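Local coordinates for endonuclease Bse634IR (Geobacillus stearothermophilus, PDB 3V1Z), which cuts double-stranded DNA as a type IIF restriction endonuclease that reads a degenerate target sequence, probably with the help of metal ions, at residues N97-I102 with I149-D154; R121-Q126 with A221-A226; E212-K217 with A256-V261; C186-L191 with P230-K235. The protein carries 1 engineered substitution. One frame throughout, in Å; residues are numbered along the deposited sequence.

Contact 1 (N97-I102 with I149-D154); sequences NDYLII and IIRQKD
Two nitrogens of Arg151 grip one carboxylate oxygen, OD2 of Asp98: NE at 3.1 Å, and NH2 in a weak bond at 3.2 Å. The guanidinium comes from above the carboxylate plane, the two planes standing 89° apart, so this salt bridge is not flat and paired. Arg151 gets there with CG anti to its backbone N (chi1 -171°) and an extended chain that runs over one face of the Tyr99 ring, where CG makes a CH-pi contact 4.0 Å from the centroid. At the ring edge sits CG2 of Ile149. Replacing the tyrosine by alanine is likely to deprive the arginine chain of the ring it lies on and leave its guanidinium freer to swing off Asp98. Between the backbones, Leu100 and Ile150 form an antiparallel hydrogen-bonded pair, joining 99-103, an outermost strand of the mixed sheet of this PDDEXK-clan nuclease, to 147-151. On the face opposite Tyr99, CD1 of Ile102 meets CD1 of Ile150 at 3.7 Å. A water links Asn97 ND2 to Lys153 NZ at the exposed end. The sheet edge thus passes from apolar interior to charged rim, where solvent is likely to soften the salt bridge.

Contact 2 (R121-Q126 with A221-A226); sequences REKLHQ and AHLKMA. Engineered in segment 221-226: Ala226 (natural residue Arg).
Leu223 reaches across to helix 118-131 with CD2, which lies 3.8 Å from CB of Lys123 and 4.2 Å from CD2 of Leu124. The two leucine side chains cross at about a right angle, and both are buried; Phe116 adjoins Leu124 and Trp188 adjoins Leu223, which makes this the closed side of the contact. Lys123, His222 and Ala226, only partly exposed, form the side nearer solvent. There the Lys123 chain turns at chi2 (-63°), which brings its methylene CD to 3.8 Å from CB of Ala226, an engineered residue that replaces the natural arginine. His222 approaches differently: its CE1 stands 3.5 Å from the backbone O of Lys123, obliquely and without a hydrogen bond. The axes of the two segments are 10.3 Å apart at closest and inclined at 111°, and few side chains touch. No hydrogen bond or salt bridge joins the segments; their cohesion comes from the leucine methyls, the aliphatic part of a lysine, the engineered alanine methyl and the histidine ring, a mainly apolar join that imposes little directional constraint.

Contact 3 (E212-K217 with A256-V261); sequences EGNILK and ATHTIV
Asn214 points its amide oxygen from helix 207-226 at the start of the 3-10 turn 257-259, where OD1 accepts a hydrogen bond from the backbone N of Thr257 at 3.1 Å. The donor stands 24° from the carbonyl plane of the amide and the N-H...O angle is 136°, so the bond is bent. The Asn214 side chain extends off the helix and crosses that of Thr257 at about a right angle. CA of Ala256 also lies 3.1 Å from OD1, which places the oxygen close against the backbone entering the turn. The other end of the amide is taken up across the dimer: ND2 of Asn214 bonds to OG1 of Thr257 of the second subunit.

The O atoms of Asn214 and Lys217 meet the His258 ring obliquely, at 3.6 Å from CE1 and 3.7 Å from NE2 respectively, without hydrogen bonds; ND1 has a weak one to Thr257 OG1 of the second subunit. Lys217 turns its CB toward this ring while its amine leads away to Asp272, Glu268 and the O of Arg269. Within the turn, Ala256 O accepts from both N and OG1 of Thr259, OG1 lying 2.7 Å away, which pins the loop's shape. The asparagine's double role places this contact in the interface with the second subunit, where reciprocal Asn214-Thr257 bonds are consistent with two-fold symmetry.

Contact 4 (C186-L191 with P230-K235); sequences CKWDSL and PKAEFK
Trp188 is the first residue of 186-191 to meet the opposing loop, touching the methyl of Ala232 with the far corner of its six-membered ring: CH2 is 3.4 Å and CZ3 3.8 Å from CB. The methyl approaches the indole obliquely. With CG between the backbone N and carbonyl carbon (chi1 72°), the indole folds back so that CB of the next residue, Asp189, lies over the centre of one face. Rings of Tyr227 and Phe220 add to this aromatic cluster, Tyr227 by stacking.

Asp189 also reaches Ala232, CB to CB at 4.0 Å, while its backbone O takes part in a bridge to the other loop: a water lies 2.7 Å from Asp189 O and 2.8 Å from Glu233 O. Ser190 OG bonds to OE1 of Gln152, just beyond strand 147-151.

Leu191 closes the segment, packing its branch point against the Phe234 ring, CG to CE1 at 3.5 Å. The approach is oblique, with CD2 near the same ring atom, whereas the leucine's own backbone O lies in the ring plane at the edge, 3.8 Å from CD1. A glycine in place of the leucine would probably leave CE1 of Phe234 without its CG and CD2 neighbours, opening a gap on that side of the ring. Because no direct hydrogen bond crosses between these loops, their spacing rests on apolar contacts and a bridging water; the Leu191-Phe234 pair lies between Leu148 and Ile150, which touch the leucine, and Leu216 of helix 207-226, which touches the phenylalanine.

In the fold
Contact 1 lies in the mixed sheet, contact 4 at the entry to two of its strands: contact 1 pairs one outermost strand, 99-103, with strand 147-151, and contact 4 joins the loops leading into strands 191-198 and 235-240. They touch through Gln152 and Ser190. Helix 207-226 serves contacts 2 and 3 at different points along its length, and its Leu223, Lys224 and Leu216 also reach residues of contact 4. Contact 3 is buried, polar, and lies against the second subunit; the other three are partly buried. Contact 2, about 24 Å from the chain centre to its own centre, relies on apolar packing, contact 4 on apolar packing and a bridging water, whereas contact 1 combines strand hydrogen bonds with a salt bridge at its exposed end.

Contact 1 (N97-I102 with I149-D154)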
loop_
_atom_site.group_PDB
_atom_site.type_symbol
_atom_site.label_atom_id
_atom_site.label_comp_id
_atom_site.label_asym_id
_atom_site.label_seq_id
_atom_site.Cartn_x
_atom_site.Cartn_y
_atom_site.Cartn_z
ATOM N N ASN A 97 -25.415 16.197 -18.406
ATOM C CA ASN A 97 -25.470 15.692 -19.776
ATOM C C ASN A 97 -24.117 15.292 -20.366
ATOM O O ASN A 97 -24.064 14.607 -21.387
ATOM C CB ASN A 97 -26.112 16.748 -20.683
ATOM C CG ASN A 97 -25.427 18.108 -20.571
ATOM O OD1 ASN A 97 -25.503 18.774 -19.529
ATOM N ND2 ASN A 97 -24.750 18.522 -21.638
ATOM N N ASP A 98 -23.035 15.733 -19.731
ATOM C CA ASP A 98 -21.696 15.577 -20.281
ATOM C C ASP A 98 -20.686 14.927 -19.320
ATOM O O ASP A 98 -19.483 14.929 -19.591
ATOM C CB ASP A 98 -21.177 16.928 -20.776
ATOM C CG ASP A 98 -21.167 17.988 -19.689
ATOM O OD1 ASP A 98 -21.802 17.778 -18.630
ATOM O OD2 ASP A 98 -20.528 19.041 -19.898
ATOM N N TYR A 99 -21.175 14.373 -18.211
ATOM C CA TYR A 99 -20.327 13.645 -17.260
ATOM C C TYR A 99 -20.708 12.172 -17.132
ATOM O O TYR A 99 -21.875 11.796 -17.238
ATOM C CB TYR A 99 -20.365 14.288 -15.868
ATOM C CG TYR A 99 -19.584 15.572 -15.733
ATOM C CD1 TYR A 99 -18.294 15.579 -15.200
ATOM C CD2 TYR A 99 -20.142 16.784 -16.117
ATOM C CE1 TYR A 99 -17.576 16.768 -15.077
ATOM C CE2 TYR A 99 -19.440 17.971 -15.988
ATOM C CZ TYR A 99 -18.164 17.959 -15.471
ATOM O OH TYR A 99 -17.492 19.148 -15.355
ATOM N N LEU A 100 -19.698 11.341 -16.909
ATOM C CA LEU A 100 -19.912 9.955 -16.516
ATOM C C LEU A 100 -19.068 9.682 -15.289
ATOM O O LEU A 100 -17.926 10.133 -15.210
ATOM C CB LEU A 100 -19.535 8.989 -17.640
ATOM C CG LEU A 100 -20.458 8.898 -18.863
ATOM C CD1 LEU A 100 -19.848 7.990 -19.924
ATOM C CD2 LEU A 100 -21.857 8.419 -18.476
ATOM N N ILE A 101 -19.642 8.965 -14.327
ATOM C CA ILE A 101 -18.879 8.465 -13.184
ATOM C C ILE A 101 -18.891 6.940 -13.244
ATOM O O ILE A 101 -19.951 6.317 -13.147
ATOM C CB ILE A 101 -19.419 8.974 -11.827
ATOM C CG1 ILE A 101 -19.497 10.502 -11.806
ATOM C CG2 ILE A 101 -18.524 8.501 -10.680
ATOM C CD1 ILE A 101 -20.890 11.053 -11.857
ATOM N N ILE A 102 -17.707 6.353 -13.409
ATOM C CA ILE A 102 -17.576 4.944 -13.788
ATOM C C ILE A 102 -16.723 4.160 -12.793
ATOM O O ILE A 102 -15.577 4.518 -12.540
ATOM C CB ILE A 102 -16.963 4.803 -15.217
ATOM C CG1 ILE A 102 -17.808 5.563 -16.251
ATOM C CG2 ILE A 102 -16.809 3.325 -15.612
ATOM C CD1 ILE A 102 -17.074 5.936 -17.510
ATOM N N ILE A 149 -14.016 9.899 -13.322
ATOM C CA ILE A 149 -14.940 10.948 -13.736
ATOM C C ILE A 149 -14.497 11.500 -15.085
ATOM O O ILE A 149 -13.393 12.026 -15.233
ATOM C CB ILE A 149 -15.102 12.054 -12.653
ATOM C CG1 ILE A 149 -15.773 11.482 -11.401
ATOM C CG2 ILE A 149 -15.946 13.201 -13.166
ATOM C CD1 ILE A 149 -14.813 10.934 -10.374
ATOM N N ILE A 150 -15.367 11.336 -16.074
ATOM C CA ILE A 150 -15.059 11.702 -17.445
ATOM C C ILE A 150 -16.024 12.772 -17.940
ATOM O O ILE A 150 -17.244 12.603 -17.858
ATOM C CB ILE A 150 -15.093 10.448 -18.361
ATOM C CG1 ILE A 150 -13.857 9.586 -18.091
ATOM C CG2 ILE A 150 -15.150 10.834 -19.833
ATOM C CD1 ILE A 150 -14.153 8.119 -17.938
ATOM N N ARG A 151 -15.468 13.875 -18.435
ATOM C CA ARG A 151 -16.269 14.919 -19.059
ATOM C C ARG A 151 -16.158 14.912 -20.585
ATOM O O ARG A 151 -15.216 15.468 -21.157
ATOM C CB ARG A 151 -15.933 16.306 -18.509
ATOM C CG ARG A 151 -16.911 17.341 -19.013
ATOM C CD ARG A 151 -16.534 18.754 -18.665
ATOM N NE ARG A 151 -17.643 19.642 -19.005
ATOM C CZ ARG A 151 -17.862 20.827 -18.449
ATOM N NH1 ARG A 151 -17.042 21.292 -17.509
ATOM N NH2 ARG A 151 -18.914 21.546 -18.832
ATOM N N GLN A 152 -17.137 14.285 -21.227
ATOM C CA GLN A 152 -17.247 14.263 -22.683
ATOM C C GLN A 152 -18.715 14.053 -23.077
ATOM O O GLN A 152 -19.291 12.994 -22.818
ATOM C CB GLN A 152 -16.343 13.171 -23.279
ATOM C CG GLN A 152 -16.116 13.284 -24.781
ATOM C CD GLN A 152 -15.076 12.300 -25.294
ATOM O OE1 GLN A 152 -13.928 12.307 -24.857
ATOM N NE2 GLN A 152 -15.474 11.459 -26.231
ATOM N N LYS A 153 -19.312 15.073 -23.694
ATOM C CA LYS A 153 -20.749 15.086 -23.979
ATOM C C LYS A 153 -21.245 13.944 -24.873
ATOM O O LYS A 153 -22.330 13.400 -24.641
ATOM C CB LYS A 153 -21.173 16.439 -24.564
ATOM C CG LYS A 153 -22.683 16.686 -24.515
ATOM C CD LYS A 153 -23.036 18.112 -24.910
ATOM C CE LYS A 153 -24.527 18.375 -24.754
ATOM N NZ LYS A 153 -24.872 19.809 -25.009
ATOM N N ASP A 154 -20.455 13.581 -25.882
ATOM C CA ASP A 154 -20.889 12.595 -26.878
ATOM C C ASP A 154 -20.850 11.133 -26.404
ATOM O O ASP A 154 -21.208 10.220 -27.149
ATOM C CB ASP A 154 -20.116 12.775 -28.196
ATOM C CG ASP A 154 -18.645 12.389 -28.087
ATOM O OD1 ASP A 154 -17.912 12.612 -29.073
ATOM O OD2 ASP A 154 -18.215 11.862 -27.041
HETATM O O HOH W 1 -23.040 20.656 -22.728
#

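Contact 2 (R121-Q126 with A221-A226)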
loop_
_atom_site.group_PDB
_atom_site.type_symbol
_atom_site.label_atom_id
_atom_site.label_comp_id
_atom_site.label_asym_id
_atom_site.label_seq_id
_atom_site.Cartn_x
_atom_site.Cartn_y
_atom_site.Cartn_z
ATOM N N ARG A 121 -3.534 7.017 -26.868
ATOM C CA ARG A 121 -2.940 5.722 -26.537
ATOM C C ARG A 121 -1.537 5.581 -27.138
ATOM O O ARG A 121 -0.646 4.978 -26.524
ATOM C CB ARG A 121 -3.849 4.566 -26.968
ATOM C CG ARG A 121 -5.182 4.510 -26.216
ATOM C CD ARG A 121 -5.826 3.131 -26.267
ATOM N NE ARG A 121 -5.692 2.505 -27.582
ATOM C CZ ARG A 121 -6.531 2.684 -28.600
ATOM N NH1 ARG A 121 -7.593 3.475 -28.471
ATOM N NH2 ARG A 121 -6.300 2.067 -29.754
ATOM N N GLU A 122 -1.345 6.158 -28.326
ATOM C CA GLU A 122 -0.029 6.198 -28.964
ATOM C C GLU A 122 0.963 7.113 -28.246
ATOM O O GLU A 122 2.156 6.818 -28.211
ATOM C CB GLU A 122 -0.138 6.565 -30.445
ATOM C CG GLU A 122 -0.169 5.347 -31.363
ATOM C CD GLU A 122 1.072 4.460 -31.219
ATOM O OE1 GLU A 122 2.203 4.998 -31.157
ATOM O OE2 GLU A 122 0.915 3.222 -31.169
ATOM N N LYS A 123 0.466 8.216 -27.682
ATOM C CA LYS A 123 1.287 9.119 -26.869
ATOM C C LYS A 123 1.834 8.400 -25.638
ATOM O O LYS A 123 2.996 8.585 -25.265
ATOM C CB LYS A 123 0.481 10.343 -26.417
ATOM C CG LYS A 123 -0.003 11.280 -27.525
ATOM C CD LYS A 123 1.135 11.933 -28.308
ATOM C CE LYS A 123 0.576 12.885 -29.364
ATOM N NZ LYS A 123 1.620 13.336 -30.315
ATOM N N LEU A 124 0.976 7.588 -25.017
ATOM C CA LEU A 124 1.323 6.804 -23.834
ATOM C C LEU A 124 2.189 5.597 -24.178
ATOM O O LEU A 124 3.001 5.169 -23.363
ATOM C CB LEU A 124 0.056 6.352 -23.093
ATOM C CG LEU A 124 -0.766 7.435 -22.378
ATOM C CD1 LEU A 124 -2.118 6.890 -21.951
ATOM C CD2 LEU A 124 -0.027 8.022 -21.184
ATOM N N HIS A 125 2.006 5.057 -25.382
ATOM C CA HIS A 125 2.833 3.957 -25.879
ATOM C C HIS A 125 4.257 4.424 -26.178
ATOM O O HIS A 125 5.208 3.684 -25.937
ATOM C CB HIS A 125 2.199 3.310 -27.112
ATOM C CG HIS A 125 3.007 2.190 -27.696
ATOM N ND1 HIS A 125 3.056 0.934 -27.132
ATOM C CD2 HIS A 125 3.788 2.137 -28.802
ATOM C CE1 HIS A 125 3.833 0.154 -27.864
ATOM N NE2 HIS A 125 4.289 0.859 -28.884
ATOM N N GLN A 126 4.390 5.652 -26.691
ATOM C CA GLN A 126 5.693 6.302 -26.900
ATOM C C GLN A 126 6.447 6.488 -25.586
ATOM O O GLN A 126 7.656 6.265 -25.520
ATOM C CB GLN A 126 5.521 7.670 -27.564
ATOM C CG GLN A 126 5.365 7.643 -29.077
ATOM C CD GLN A 126 4.984 9.005 -29.656
ATOM O OE1 GLN A 126 5.030 10.029 -28.970
ATOM N NE2 GLN A 126 4.608 9.014 -30.931
ATOM N N ALA A 221 0.610 14.474 -16.916
ATOM C CA ALA A 221 1.574 15.546 -17.178
ATOM C C ALA A 221 2.302 15.318 -18.510
ATOM O O ALA A 221 2.591 16.275 -19.240
ATOM C CB ALA A 221 2.556 15.697 -16.025
ATOM N N HIS A 222 2.567 14.055 -18.838
ATOM C CA HIS A 222 3.104 13.719 -20.155
ATOM C C HIS A 222 2.140 14.133 -21.268
ATOM O O HIS A 222 2.563 14.687 -22.283
ATOM C CB HIS A 222 3.445 12.233 -20.273
ATOM C CG HIS A 222 4.201 11.891 -21.522
ATOM N ND1 HIS A 222 3.579 11.465 -22.678
ATOM C CD2 HIS A 222 5.526 11.932 -21.805
ATOM C CE1 HIS A 222 4.487 11.249 -23.614
ATOM N NE2 HIS A 222 5.677 11.525 -23.110
ATOM N N LEU A 223 0.850 13.864 -21.070
ATOM C CA LEU A 223 -0.173 14.210 -22.056
ATOM C C LEU A 223 -0.310 15.714 -22.247
ATOM O O LEU A 223 -0.461 16.187 -23.377
ATOM C CB LEU A 223 -1.521 13.572 -21.702
ATOM C CG LEU A 223 -1.603 12.044 -21.851
ATOM C CD1 LEU A 223 -3.035 11.561 -21.701
ATOM C CD2 LEU A 223 -1.017 11.565 -23.177
ATOM N N LYS A 224 -0.251 16.449 -21.136
ATOM C CA LYS A 224 -0.257 17.910 -21.135
ATOM C C LYS A 224 0.891 18.506 -21.943
ATOM O O LYS A 224 0.715 19.530 -22.596
ATOM C CB LYS A 224 -0.209 18.446 -19.702
ATOM C CG LYS A 224 -1.561 18.509 -19.019
ATOM C CD LYS A 224 -1.421 18.704 -17.516
ATOM C CE LYS A 224 -0.960 20.106 -17.149
ATOM N NZ LYS A 224 -1.960 21.164 -17.458
ATOM N N MET A 225 2.060 17.864 -21.892
ATOM C CA MET A 225 3.204 18.279 -22.710
ATOM C C MET A 225 3.104 17.841 -24.171
ATOM O O MET A 225 3.430 18.618 -25.066
ATOM C CB MET A 225 4.528 17.831 -22.093
ATOM C CG MET A 225 4.797 18.492 -20.752
ATOM S SD MET A 225 6.439 19.229 -20.593
ATOM C CE MET A 225 6.383 19.701 -18.865
ATOM N N ALA A 226 2.654 16.607 -24.401
ATOM C CA ALA A 226 2.438 16.076 -25.756
ATOM C C ALA A 226 1.400 16.875 -26.543
ATOM O O ALA A 226 1.473 16.953 -27.773
ATOM C CB ALA A 226 2.032 14.608 -25.695
#

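Contact 3 (E212-K217 with A256-V261)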
loop_
_atom_site.group_PDB
_atom_site.type_symbol
_atom_site.label_atom_id
_atom_site.label_comp_id
_atom_site.label_asym_id
_atom_site.label_seq_id
_atom_site.Cartn_x
_atom_site.Cartn_y
_atom_site.Cartn_z
ATOM N N GLU A 212 -0.961 5.906 -6.396
ATOM C CA GLU A 212 -1.964 6.006 -7.455
ATOM C C GLU A 212 -2.059 7.404 -8.060
ATOM O O GLU A 212 -1.995 7.556 -9.278
ATOM C CB GLU A 212 -3.327 5.589 -6.917
ATOM C CG GLU A 212 -4.420 5.589 -7.963
ATOM C CD GLU A 212 -4.459 4.316 -8.763
ATOM O OE1 GLU A 212 -5.045 3.323 -8.277
ATOM O OE2 GLU A 212 -3.911 4.315 -9.884
ATOM N N GLY A 213 -2.206 8.415 -7.202
ATOM C CA GLY A 213 -2.283 9.797 -7.647
ATOM C C GLY A 213 -1.006 10.222 -8.343
ATOM O O GLY A 213 -1.045 10.797 -9.439
ATOM N N ASN A 214 0.126 9.922 -7.710
ATOM C CA ASN A 214 1.436 10.236 -8.270
ATOM C C ASN A 214 1.635 9.684 -9.686
ATOM O O ASN A 214 2.062 10.417 -10.583
ATOM C CB ASN A 214 2.556 9.752 -7.340
ATOM C CG ASN A 214 3.907 10.327 -7.711
ATOM O OD1 ASN A 214 4.108 11.535 -7.655
ATOM N ND2 ASN A 214 4.837 9.465 -8.101
ATOM N N ILE A 215 1.314 8.409 -9.887
ATOM C CA ILE A 215 1.513 7.765 -11.190
ATOM C C ILE A 215 0.550 8.303 -12.245
ATOM O O ILE A 215 0.939 8.472 -13.406
ATOM C CB ILE A 215 1.427 6.203 -11.108
ATOM C CG1 ILE A 215 2.499 5.639 -10.168
ATOM C CG2 ILE A 215 1.535 5.538 -12.494
ATOM C CD1 ILE A 215 3.921 6.123 -10.421
ATOM N N LEU A 216 -0.693 8.563 -11.835
ATOM C CA LEU A 216 -1.739 9.008 -12.749
ATOM C C LEU A 216 -1.482 10.425 -13.237
ATOM O O LEU A 216 -1.688 10.725 -14.415
ATOM C CB LEU A 216 -3.125 8.920 -12.092
ATOM C CG LEU A 216 -3.785 7.550 -11.880
ATOM C CD1 LEU A 216 -5.057 7.699 -11.052
ATOM C CD2 LEU A 216 -4.086 6.852 -13.198
ATOM N N LYS A 217 -1.033 11.279 -12.318
ATOM C CA LYS A 217 -0.685 12.661 -12.608
ATOM C C LYS A 217 0.600 12.775 -13.413
ATOM O O LYS A 217 0.815 13.776 -14.097
ATOM C CB LYS A 217 -0.581 13.477 -11.307
ATOM C CG LYS A 217 -1.922 13.680 -10.626
ATOM C CD LYS A 217 -1.818 14.573 -9.406
ATOM C CE LYS A 217 -3.211 14.923 -8.911
ATOM N NZ LYS A 217 -3.157 15.987 -7.888
ATOM N N ALA A 256 2.960 14.936 -5.311
ATOM C CA ALA A 256 3.353 14.281 -6.549
ATOM C C ALA A 256 4.779 14.776 -6.804
ATOM O O ALA A 256 4.985 15.946 -7.130
ATOM C CB ALA A 256 2.416 14.685 -7.684
ATOM N N THR A 257 5.754 13.894 -6.617
ATOM C CA THR A 257 7.158 14.296 -6.470
ATOM C C THR A 257 7.781 15.016 -7.671
ATOM O O THR A 257 8.737 15.769 -7.510
ATOM C CB THR A 257 8.064 13.115 -6.026
ATOM O OG1 THR A 257 7.907 12.015 -6.927
ATOM C CG2 THR A 257 7.709 12.663 -4.625
ATOM N N HIS A 258 7.239 14.789 -8.865
ATOM C CA HIS A 258 7.729 15.465 -10.069
ATOM C C HIS A 258 7.437 16.978 -10.088
ATOM O O HIS A 258 7.993 17.715 -10.903
ATOM C CB HIS A 258 7.217 14.778 -11.342
ATOM C CG HIS A 258 5.735 14.558 -11.367
ATOM N ND1 HIS A 258 5.114 13.571 -10.627
ATOM C CD2 HIS A 258 4.754 15.185 -12.058
ATOM C CE1 HIS A 258 3.814 13.607 -10.856
ATOM N NE2 HIS A 258 3.569 14.575 -11.722
ATOM N N THR A 259 6.594 17.433 -9.168
ATOM C CA THR A 259 6.196 18.833 -9.098
ATOM C C THR A 259 7.011 19.634 -8.079
ATOM O O THR A 259 6.837 20.843 -7.971
ATOM C CB THR A 259 4.690 18.981 -8.764
ATOM O OG1 THR A 259 4.444 18.529 -7.426
ATOM C CG2 THR A 259 3.826 18.188 -9.743
ATOM N N ILE A 260 7.899 18.970 -7.341
ATOM C CA ILE A 260 8.653 19.647 -6.269
ATOM C C ILE A 260 10.170 19.786 -6.501
ATOM O O ILE A 260 10.892 20.228 -5.607
ATOM C CB ILE A 260 8.388 19.000 -4.877
ATOM C CG1 ILE A 260 8.919 17.561 -4.827
ATOM C CG2 ILE A 260 6.894 19.043 -4.545
ATOM C CD1 ILE A 260 9.329 17.098 -3.444
ATOM N N VAL A 261 10.642 19.425 -7.693
ATOM C CA VAL A 261 12.080 19.432 -7.988
ATOM C C VAL A 261 12.715 20.833 -7.867
ATOM O O VAL A 261 13.809 20.983 -7.306
ATOM C CB VAL A 261 12.390 18.801 -9.379
ATOM C CG1 VAL A 261 13.893 18.886 -9.709
ATOM C CG2 VAL A 261 11.922 17.340 -9.430
#

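Contact 4 (C186-L191 with P230-K235)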
loop_
_atom_site.group_PDB
_atom_site.type_symbol
_atom_site.label_atom_id
_atom_site.label_comp_id
_atom_site.label_asym_id
_atom_site.label_seq_id
_atom_site.Cartn_x
_atom_site.Cartn_y
_atom_site.Cartn_z
ATOM N N CYS A 186 -12.422 8.201 -25.313
ATOM C CA CYS A 186 -12.135 9.395 -24.526
ATOM C C CYS A 186 -10.956 10.161 -25.084
ATOM O O CYS A 186 -9.859 9.623 -25.222
ATOM C CB CYS A 186 -11.877 9.059 -23.055
ATOM S SG CYS A 186 -13.222 8.215 -22.258
ATOM N N LYS A 187 -11.190 11.425 -25.407
ATOM C CA LYS A 187 -10.095 12.348 -25.647
ATOM C C LYS A 187 -9.336 12.461 -24.329
ATOM O O LYS A 187 -9.895 12.182 -23.268
ATOM C CB LYS A 187 -10.623 13.702 -26.114
ATOM C CG LYS A 187 -11.472 13.602 -27.380
ATOM C CD LYS A 187 -11.794 14.965 -27.962
ATOM C CE LYS A 187 -12.510 14.846 -29.316
ATOM N NZ LYS A 187 -11.635 14.303 -30.406
ATOM N N TRP A 188 -8.065 12.843 -24.400
ATOM C CA TRP A 188 -7.171 12.787 -23.249
ATOM C C TRP A 188 -7.611 13.686 -22.087
ATOM O O TRP A 188 -7.424 13.331 -20.921
ATOM C CB TRP A 188 -5.738 13.130 -23.676
ATOM C CG TRP A 188 -5.532 14.580 -24.014
ATOM C CD1 TRP A 188 -5.838 15.202 -25.193
ATOM C CD2 TRP A 188 -5.001 15.590 -23.153
ATOM N NE1 TRP A 188 -5.519 16.535 -25.119
ATOM C CE2 TRP A 188 -5.003 16.801 -23.879
ATOM C CE3 TRP A 188 -4.519 15.591 -21.837
ATOM C CZ2 TRP A 188 -4.540 18.004 -23.335
ATOM C CZ3 TRP A 188 -4.056 16.792 -21.296
ATOM C CH2 TRP A 188 -4.067 17.979 -22.049
ATOM N N ASP A 189 -8.187 14.841 -22.410
ATOM C CA ASP A 189 -8.531 15.837 -21.395
ATOM C C ASP A 189 -9.976 15.700 -20.927
ATOM O O ASP A 189 -10.424 16.446 -20.051
ATOM C CB ASP A 189 -8.225 17.262 -21.888
ATOM C CG ASP A 189 -8.848 17.575 -23.243
ATOM O OD1 ASP A 189 -9.326 16.650 -23.939
ATOM O OD2 ASP A 189 -8.851 18.763 -23.622
ATOM N N SER A 190 -10.688 14.735 -21.516
ATOM C CA SER A 190 -11.997 14.304 -21.039
ATOM C C SER A 190 -11.917 13.673 -19.651
ATOM O O SER A 190 -12.862 13.767 -18.877
ATOM C CB SER A 190 -12.625 13.300 -22.011
ATOM O OG SER A 190 -12.980 13.925 -23.231
ATOM N N LEU A 191 -10.798 13.018 -19.349
ATOM C CA LEU A 191 -10.586 12.431 -18.028
ATOM C C LEU A 191 -10.219 13.534 -17.036
ATOM O O LEU A 191 -9.136 14.118 -17.113
ATOM C CB LEU A 191 -9.499 11.352 -18.077
ATOM C CG LEU A 191 -9.094 10.694 -16.749
ATOM C CD1 LEU A 191 -10.237 9.874 -16.121
ATOM C CD2 LEU A 191 -7.845 9.836 -16.931
ATOM N N PRO A 230 -1.525 23.830 -21.019
ATOM C CA PRO A 230 -1.272 24.179 -19.618
ATOM C C PRO A 230 -2.543 24.281 -18.768
ATOM O O PRO A 230 -2.454 24.419 -17.547
ATOM C CB PRO A 230 -0.616 25.559 -19.727
ATOM C CG PRO A 230 -1.273 26.173 -20.913
ATOM C CD PRO A 230 -1.570 25.035 -21.874
ATOM N N LYS A 231 -3.706 24.220 -19.413
ATOM C CA LYS A 231 -4.991 24.428 -18.748
ATOM C C LYS A 231 -5.651 23.136 -18.244
ATOM O O LYS A 231 -6.253 23.126 -17.170
ATOM C CB LYS A 231 -5.950 25.196 -19.671
ATOM C CG LYS A 231 -5.553 26.662 -19.918
ATOM C CD LYS A 231 -6.633 27.440 -20.673
ATOM C CE LYS A 231 -6.580 27.195 -22.184
ATOM N NZ LYS A 231 -7.563 28.056 -22.929
ATOM N N ALA A 232 -5.543 22.056 -19.021
ATOM C CA ALA A 232 -6.160 20.777 -18.659
ATOM C C ALA A 232 -5.670 20.280 -17.301
ATOM O O ALA A 232 -4.472 20.315 -17.006
ATOM C CB ALA A 232 -5.908 19.728 -19.736
ATOM N N GLU A 233 -6.610 19.844 -16.471
ATOM C CA GLU A 233 -6.286 19.345 -15.141
ATOM C C GLU A 233 -6.832 17.941 -14.921
ATOM O O GLU A 233 -7.894 17.577 -15.443
ATOM C CB GLU A 233 -6.832 20.290 -14.062
ATOM C CG GLU A 233 -5.854 21.364 -13.583
ATOM C CD GLU A 233 -6.452 22.263 -12.500
ATOM O OE1 GLU A 233 -7.647 22.619 -12.611
ATOM O OE2 GLU A 233 -5.728 22.621 -11.536
ATOM N N PHE A 234 -6.075 17.150 -14.170
ATOM C CA PHE A 234 -6.537 15.871 -13.654
ATOM C C PHE A 234 -6.316 15.875 -12.155
ATOM O O PHE A 234 -5.197 16.103 -11.682
ATOM C CB PHE A 234 -5.797 14.689 -14.293
ATOM C CG PHE A 234 -6.182 13.355 -13.709
ATOM C CD1 PHE A 234 -7.311 12.679 -14.168
ATOM C CD2 PHE A 234 -5.429 12.780 -12.683
ATOM C CE1 PHE A 234 -7.683 11.449 -13.620
ATOM C CE2 PHE A 234 -5.795 11.554 -12.128
ATOM C CZ PHE A 234 -6.925 10.885 -12.600
ATOM N N LYS A 235 -7.388 15.629 -11.410
ATOM C CA LYS A 235 -7.300 15.589 -9.966
ATOM C C LYS A 235 -7.549 14.187 -9.431
ATOM O O LYS A 235 -8.320 13.419 -9.996
ATOM C CB LYS A 235 -8.254 16.610 -9.332
ATOM C CG LYS A 235 -7.720 18.046 -9.335
ATOM C CD LYS A 235 -8.615 18.975 -8.515
ATOM C CE LYS A 235 -8.016 20.367 -8.343
ATOM N NZ LYS A 235 -7.915 21.130 -9.620
HETATM O O HOH W 2 -8.741 17.057 -18.094
#